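Long-range contact in major allergen Alt a 1 (Alternaria alternata, PDB 3V0R), which may bind host plant thaumatin-like proteins and inhibit their beta-glucanase activity, and is a secreted, disulfide-linked homodimeric beta-barrel allergen: residues A[93-104]-A[116-127]. Numbering follows the deposited sequence.
Sequences TYVATATLPNYC and CQGVADAYITLV. With 0FU (2,5,6-triaminopyrimidin-4-ol), chain J; 8AC (8-aminooctanoic acid), chain L.
Val95 and Val127 form a hydrogen-bonded antiparallel pair: Val95 N to Val127 O and Val127 N to Val95 O both measure 3.0 Å. A second ladder, at the other end of this hairpin of neighbouring barrel strands 93-106 and 114-128, rests on Tyr103 and Gln117, whose backbones exchange two bonds, extended by Val119 N to Pro101 O; this last donor stands above the carbonyl plane, 38° out of it. The register shifts by two residues between the ladders. One water bridges Thr97 O and Thr125 N, where no direct backbone bond forms; another donates to Ala120 O and Pro101 O, giving the latter two donors. Ala120 N is buried without a partner in the model.

Apolar contacts occupy the separated middle. Ile124 carries CG2 anti to its carbonyl carbon, which lays that methyl on Ala98 CB at 3.5 Å, while its CD1 reaches Ala96 CB. Ala96 CB also meets Leu126 CD2 at 3.8 Å. Further along, Val119 sets CG1 against Tyr103 CB and CG2 against Pro101 CB.

The covalent link is Cys104 SG to Cys116 SG, 2.1 Å, with a chi3 of 101°, across a non-hydrogen-bonded pair. Beside it the Asn102 amide turns back to the loop before its strand, ND2 donating to Leu100 O at 3.0 Å within 4° of the amide plane, which fixes its rotation and leaves OD1 near Cys116 CB.

At the ligand end, 0FU NAB approaches Tyr94 OH at the ring edge in a bent contact, too short for its length to be trusted. Leu126 CD1 makes a van der Waals contact with 8AC OAB (3.5 Å); Gln86 hydrogen-bonds 8AC. The chemistry therefore divides the hairpin: a disulfide-clamped ladder packing near Arg105 of the second subunit, a centre bridged by one water and packed through methyls, and a bonded end placing Tyr94 and Leu126 at the 8AC pocket, with Tyr94 also lining the 0FU site.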
loop_
_atom_site.group_PDB
_atom_site.type_symbol
_atom_site.label_atom_id
_atom_site.label_comp_id
_atom_site.label_asym_id
_atom_site.label_seq_id
_atom_site.Cartn_x
_atom_site.Cartn_y
_atom_site.Cartn_z
ATOM N N THR A 93 13.507 -5.805 -23.371
ATOM C CA THR A 93 13.540 -4.894 -22.263
ATOM C C THR A 93 13.596 -3.497 -22.826
ATOM O O THR A 93 14.370 -3.241 -23.761
ATOM C CB THR A 93 14.802 -5.145 -21.387
ATOM O OG1 THR A 93 14.674 -6.413 -20.715
ATOM C CG2 THR A 93 14.966 -4.074 -20.317
ATOM N N TYR A 94 12.794 -2.583 -22.281
ATOM C CA TYR A 94 12.856 -1.168 -22.650
ATOM C C TYR A 94 13.531 -0.414 -21.565
ATOM O O TYR A 94 13.406 -0.777 -20.401
ATOM C CB TYR A 94 11.467 -0.572 -22.804
ATOM C CG TYR A 94 10.568 -1.198 -23.814
ATOM C CD1 TYR A 94 11.063 -1.662 -25.002
ATOM C CD2 TYR A 94 9.199 -1.267 -23.607
ATOM C CE1 TYR A 94 10.220 -2.284 -25.934
ATOM C CE2 TYR A 94 8.337 -1.871 -24.559
ATOM C CZ TYR A 94 8.867 -2.348 -25.702
ATOM O OH TYR A 94 8.060 -2.925 -26.663
ATOM N N VAL A 95 14.282 0.629 -21.921
ATOM C CA VAL A 95 14.820 1.591 -20.994
ATOM C C VAL A 95 14.471 2.970 -21.443
ATOM O O VAL A 95 14.052 3.163 -22.595
ATOM C CB VAL A 95 16.336 1.485 -20.739
ATOM C CG1 VAL A 95 16.706 0.146 -20.143
ATOM C CG2 VAL A 95 17.125 1.720 -22.037
ATOM N N ALA A 96 14.514 3.955 -20.529
ATOM C CA ALA A 96 14.187 5.295 -20.882
ATOM C C ALA A 96 14.847 6.248 -19.908
ATOM O O ALA A 96 14.972 5.903 -18.717
ATOM C CB ALA A 96 12.656 5.572 -20.865
ATOM N N THR A 97 15.184 7.447 -20.372
ATOM C CA THR A 97 15.822 8.393 -19.474
ATOM C C THR A 97 15.250 9.765 -19.572
ATOM O O THR A 97 14.704 10.158 -20.581
ATOM C CB THR A 97 17.386 8.499 -19.689
ATOM O OG1 THR A 97 17.673 9.084 -20.974
ATOM C CG2 THR A 97 18.116 7.138 -19.514
ATOM N N ALA A 98 15.469 10.544 -18.495
ATOM C CA ALA A 98 15.145 11.960 -18.485
ATOM C C ALA A 98 15.841 12.706 -17.391
ATOM O O ALA A 98 16.382 12.108 -16.481
ATOM C CB ALA A 98 13.604 12.140 -18.308
ATOM N N THR A 99 15.803 14.016 -17.458
ATOM C CA THR A 99 16.163 14.903 -16.383
ATOM C C THR A 99 14.851 15.347 -15.748
ATOM O O THR A 99 13.903 15.707 -16.473
ATOM C CB THR A 99 16.939 16.172 -16.890
ATOM O OG1 THR A 99 18.213 15.783 -17.454
ATOM C CG2 THR A 99 17.215 17.114 -15.729
ATOM N N LEU A 100 14.794 15.357 -14.417
ATOM C CA LEU A 100 13.561 15.821 -13.713
ATOM C C LEU A 100 13.939 17.101 -12.964
ATOM O O LEU A 100 14.436 17.061 -11.867
ATOM C CB LEU A 100 13.083 14.752 -12.757
ATOM C CG LEU A 100 12.900 13.352 -13.254
ATOM C CD1 LEU A 100 12.224 12.473 -12.225
ATOM C CD2 LEU A 100 12.053 13.299 -14.554
ATOM N N PRO A 101 13.721 18.267 -13.577
ATOM C CA PRO A 101 14.161 19.511 -12.945
ATOM C C PRO A 101 13.372 19.720 -11.671
ATOM O O PRO A 101 12.134 19.482 -11.622
ATOM C CB PRO A 101 13.770 20.586 -13.945
ATOM C CG PRO A 101 13.405 19.892 -15.206
ATOM C CD PRO A 101 13.076 18.496 -14.883
ATOM N N ASN A 102 14.087 20.147 -10.647
ATOM C CA ASN A 102 13.434 20.371 -9.377
ATOM C C ASN A 102 14.084 21.473 -8.542
ATOM O O ASN A 102 15.212 21.900 -8.842
ATOM C CB ASN A 102 13.403 19.045 -8.646
ATOM C CG ASN A 102 14.782 18.544 -8.286
ATOM O OD1 ASN A 102 15.299 18.905 -7.257
ATOM N ND2 ASN A 102 15.415 17.796 -9.175
ATOM N N TYR A 103 13.372 21.955 -7.537
ATOM C CA TYR A 103 13.872 22.977 -6.637
ATOM C C TYR A 103 13.803 22.474 -5.203
ATOM O O TYR A 103 12.736 21.904 -4.815
ATOM C CB TYR A 103 12.998 24.222 -6.799
ATOM C CG TYR A 103 13.470 25.355 -5.944
ATOM C CD1 TYR A 103 14.680 25.984 -6.212
ATOM C CD2 TYR A 103 12.730 25.785 -4.852
ATOM C CE1 TYR A 103 15.147 27.034 -5.403
ATOM C CE2 TYR A 103 13.171 26.833 -4.042
ATOM C CZ TYR A 103 14.379 27.443 -4.328
ATOM O OH TYR A 103 14.813 28.461 -3.508
ATOM N N CYS A 104 14.895 22.599 -4.437
ATOM C CA CYS A 104 14.945 22.184 -3.049
ATOM C C CYS A 104 14.896 23.368 -2.116
ATOM O O CYS A 104 15.546 24.406 -2.353
ATOM C CB CYS A 104 16.234 21.374 -2.704
ATOM S SG CYS A 104 16.490 19.937 -3.784
ATOM N N CYS A 116 12.481 18.677 -2.018
ATOM C CA CYS A 116 12.636 19.016 -3.411
ATOM C C CYS A 116 11.333 18.708 -4.138
ATOM O O CYS A 116 10.708 17.687 -3.857
ATOM C CB CYS A 116 13.793 18.191 -4.058
ATOM S SG CYS A 116 15.289 18.319 -3.041
ATOM N N GLN A 117 10.868 19.582 -5.015
ATOM C CA GLN A 117 9.743 19.247 -5.820
ATOM C C GLN A 117 9.947 19.670 -7.283
ATOM O O GLN A 117 10.681 20.649 -7.551
ATOM C CB GLN A 117 8.423 19.825 -5.206
ATOM C CG GLN A 117 8.470 21.347 -5.130
ATOM C CD GLN A 117 7.266 22.048 -4.396
ATOM O OE1 GLN A 117 6.954 21.769 -3.198
ATOM N NE2 GLN A 117 6.547 22.929 -5.155
ATOM N N GLY A 118 9.331 18.896 -8.194
ATOM C CA GLY A 118 9.480 19.120 -9.620
ATOM C C GLY A 118 8.983 20.549 -9.972
ATOM O O GLY A 118 8.038 21.076 -9.337
ATOM N N VAL A 119 9.687 21.187 -10.899
ATOM C CA VAL A 119 9.284 22.489 -11.438
ATOM C C VAL A 119 8.794 22.409 -12.883
ATOM O O VAL A 119 8.284 23.390 -13.414
ATOM C CB VAL A 119 10.379 23.543 -11.283
ATOM C CG1 VAL A 119 10.684 23.740 -9.809
ATOM C CG2 VAL A 119 11.633 23.196 -12.073
ATOM N N ALA A 120 8.901 21.226 -13.502
ATOM C CA ALA A 120 8.483 21.029 -14.882
ATOM C C ALA A 120 8.229 19.574 -15.121
ATOM O O ALA A 120 8.884 18.716 -14.508
ATOM C CB ALA A 120 9.551 21.485 -15.861
ATOM N N ASP A 121 7.313 19.276 -16.040
ATOM C CA ASP A 121 7.111 17.899 -16.457
ATOM C C ASP A 121 8.272 17.488 -17.370
ATOM O O ASP A 121 8.963 18.355 -17.884
ATOM C CB ASP A 121 5.829 17.786 -17.257
ATOM C CG ASP A 121 4.573 17.938 -16.416
ATOM O OD1 ASP A 121 4.592 18.020 -15.216
ATOM O OD2 ASP A 121 3.497 17.950 -17.030
ATOM N N ALA A 122 8.479 16.185 -17.550
ATOM C CA ALA A 122 9.466 15.631 -18.478
ATOM C C ALA A 122 8.774 14.510 -19.241
ATOM O O ALA A 122 7.838 13.922 -18.750
ATOM C CB ALA A 122 10.695 15.050 -17.723
ATOM N N TYR A 123 9.257 14.214 -20.438
ATOM C CA TYR A 123 8.716 13.167 -21.264
ATOM C C TYR A 123 9.778 12.135 -21.520
ATOM O O TYR A 123 10.946 12.485 -21.825
ATOM C CB TYR A 123 8.190 13.780 -22.514
ATOM C CG TYR A 123 6.940 14.557 -22.271
ATOM C CD1 TYR A 123 6.985 15.884 -21.845
ATOM C CD2 TYR A 123 5.681 13.949 -22.387
ATOM C CE1 TYR A 123 5.787 16.560 -21.510
ATOM C CE2 TYR A 123 4.512 14.629 -22.133
ATOM C CZ TYR A 123 4.565 15.919 -21.701
ATOM O OH TYR A 123 3.405 16.541 -21.443
ATOM N N ILE A 124 9.466 10.865 -21.376
ATOM C CA ILE A 124 10.490 9.840 -21.580
ATOM C C ILE A 124 10.055 9.025 -22.821
ATOM O O ILE A 124 8.834 8.822 -23.053
ATOM C CB ILE A 124 10.647 8.891 -20.341
ATOM C CG1 ILE A 124 9.369 8.214 -19.843
ATOM C CG2 ILE A 124 11.313 9.593 -19.168
ATOM C CD1 ILE A 124 9.086 6.815 -20.456
ATOM N N THR A 125 11.022 8.479 -23.535
ATOM C CA THR A 125 10.776 7.547 -24.651
ATOM C C THR A 125 11.373 6.188 -24.299
ATOM O O THR A 125 12.578 6.021 -23.999
ATOM C CB THR A 125 11.332 8.084 -26.020
ATOM O OG1 THR A 125 10.757 9.343 -26.337
ATOM C CG2 THR A 125 11.027 7.052 -27.219
ATOM N N LEU A 126 10.531 5.159 -24.314
ATOM C CA LEU A 126 10.969 3.802 -24.079
ATOM C C LEU A 126 11.546 3.183 -25.346
ATOM O O LEU A 126 10.881 3.112 -26.374
ATOM C CB LEU A 126 9.808 2.967 -23.511
ATOM C CG LEU A 126 9.269 3.367 -22.151
ATOM C CD1 LEU A 126 7.831 2.884 -22.044
ATOM C CD2 LEU A 126 10.134 2.719 -21.073
ATOM N N VAL A 127 12.771 2.658 -25.267
ATOM C CA VAL A 127 13.509 2.111 -26.396
ATOM C C VAL A 127 14.136 0.766 -26.016
ATOM O O VAL A 127 14.582 0.562 -24.877
ATOM C CB VAL A 127 14.593 3.096 -26.892
ATOM C CG1 VAL A 127 15.285 2.558 -28.150
ATOM C CG2 VAL A 127 14.002 4.504 -27.161
HETATM C C4 0FU J . 2.221 -4.115 -26.096
HETATM N N3 0FU J . 2.161 -4.299 -27.441
HETATM C C2 0FU J . 3.275 -4.280 -28.224
HETATM N NAA 0FU J . 3.147 -4.469 -29.546
HETATM N N1 0FU J . 4.503 -4.082 -27.699
HETATM C C6 0FU J . 4.621 -3.890 -26.353
HETATM N NAB 0FU J . 5.808 -3.694 -25.827
HETATM C C5 0FU J . 3.478 -3.901 -25.504
HETATM N NAC 0FU J . 3.549 -3.721 -24.160
HETATM O O4 0FU J . 1.109 -4.119 -25.279
HETATM N NAA 8AC L . 0.133 -1.440 -31.171
HETATM O OAB 8AC L . 5.915 0.039 -22.889
HETATM O OAC 8AC L . 4.165 -0.559 -21.812
HETATM C CAD 8AC L . 0.314 -1.487 -29.713
HETATM C CAE 8AC L . 1.166 -0.309 -29.293
HETATM C CAF 8AC L . 0.915 0.094 -27.853
HETATM C CAG 8AC L . 2.080 -0.445 -27.011
HETATM C CAH 8AC L . 2.398 0.450 -25.870
HETATM C CAI 8AC L . 3.336 -0.300 -24.879
HETATM C CAJ 8AC L . 3.938 0.682 -23.901
HETATM C CAK 8AC L . 4.713 -0.032 -22.775
HETATM O O HOH W 1 13.581 9.733 -23.025
HETATM O O HOH W 2 10.616 17.354 -12.826
#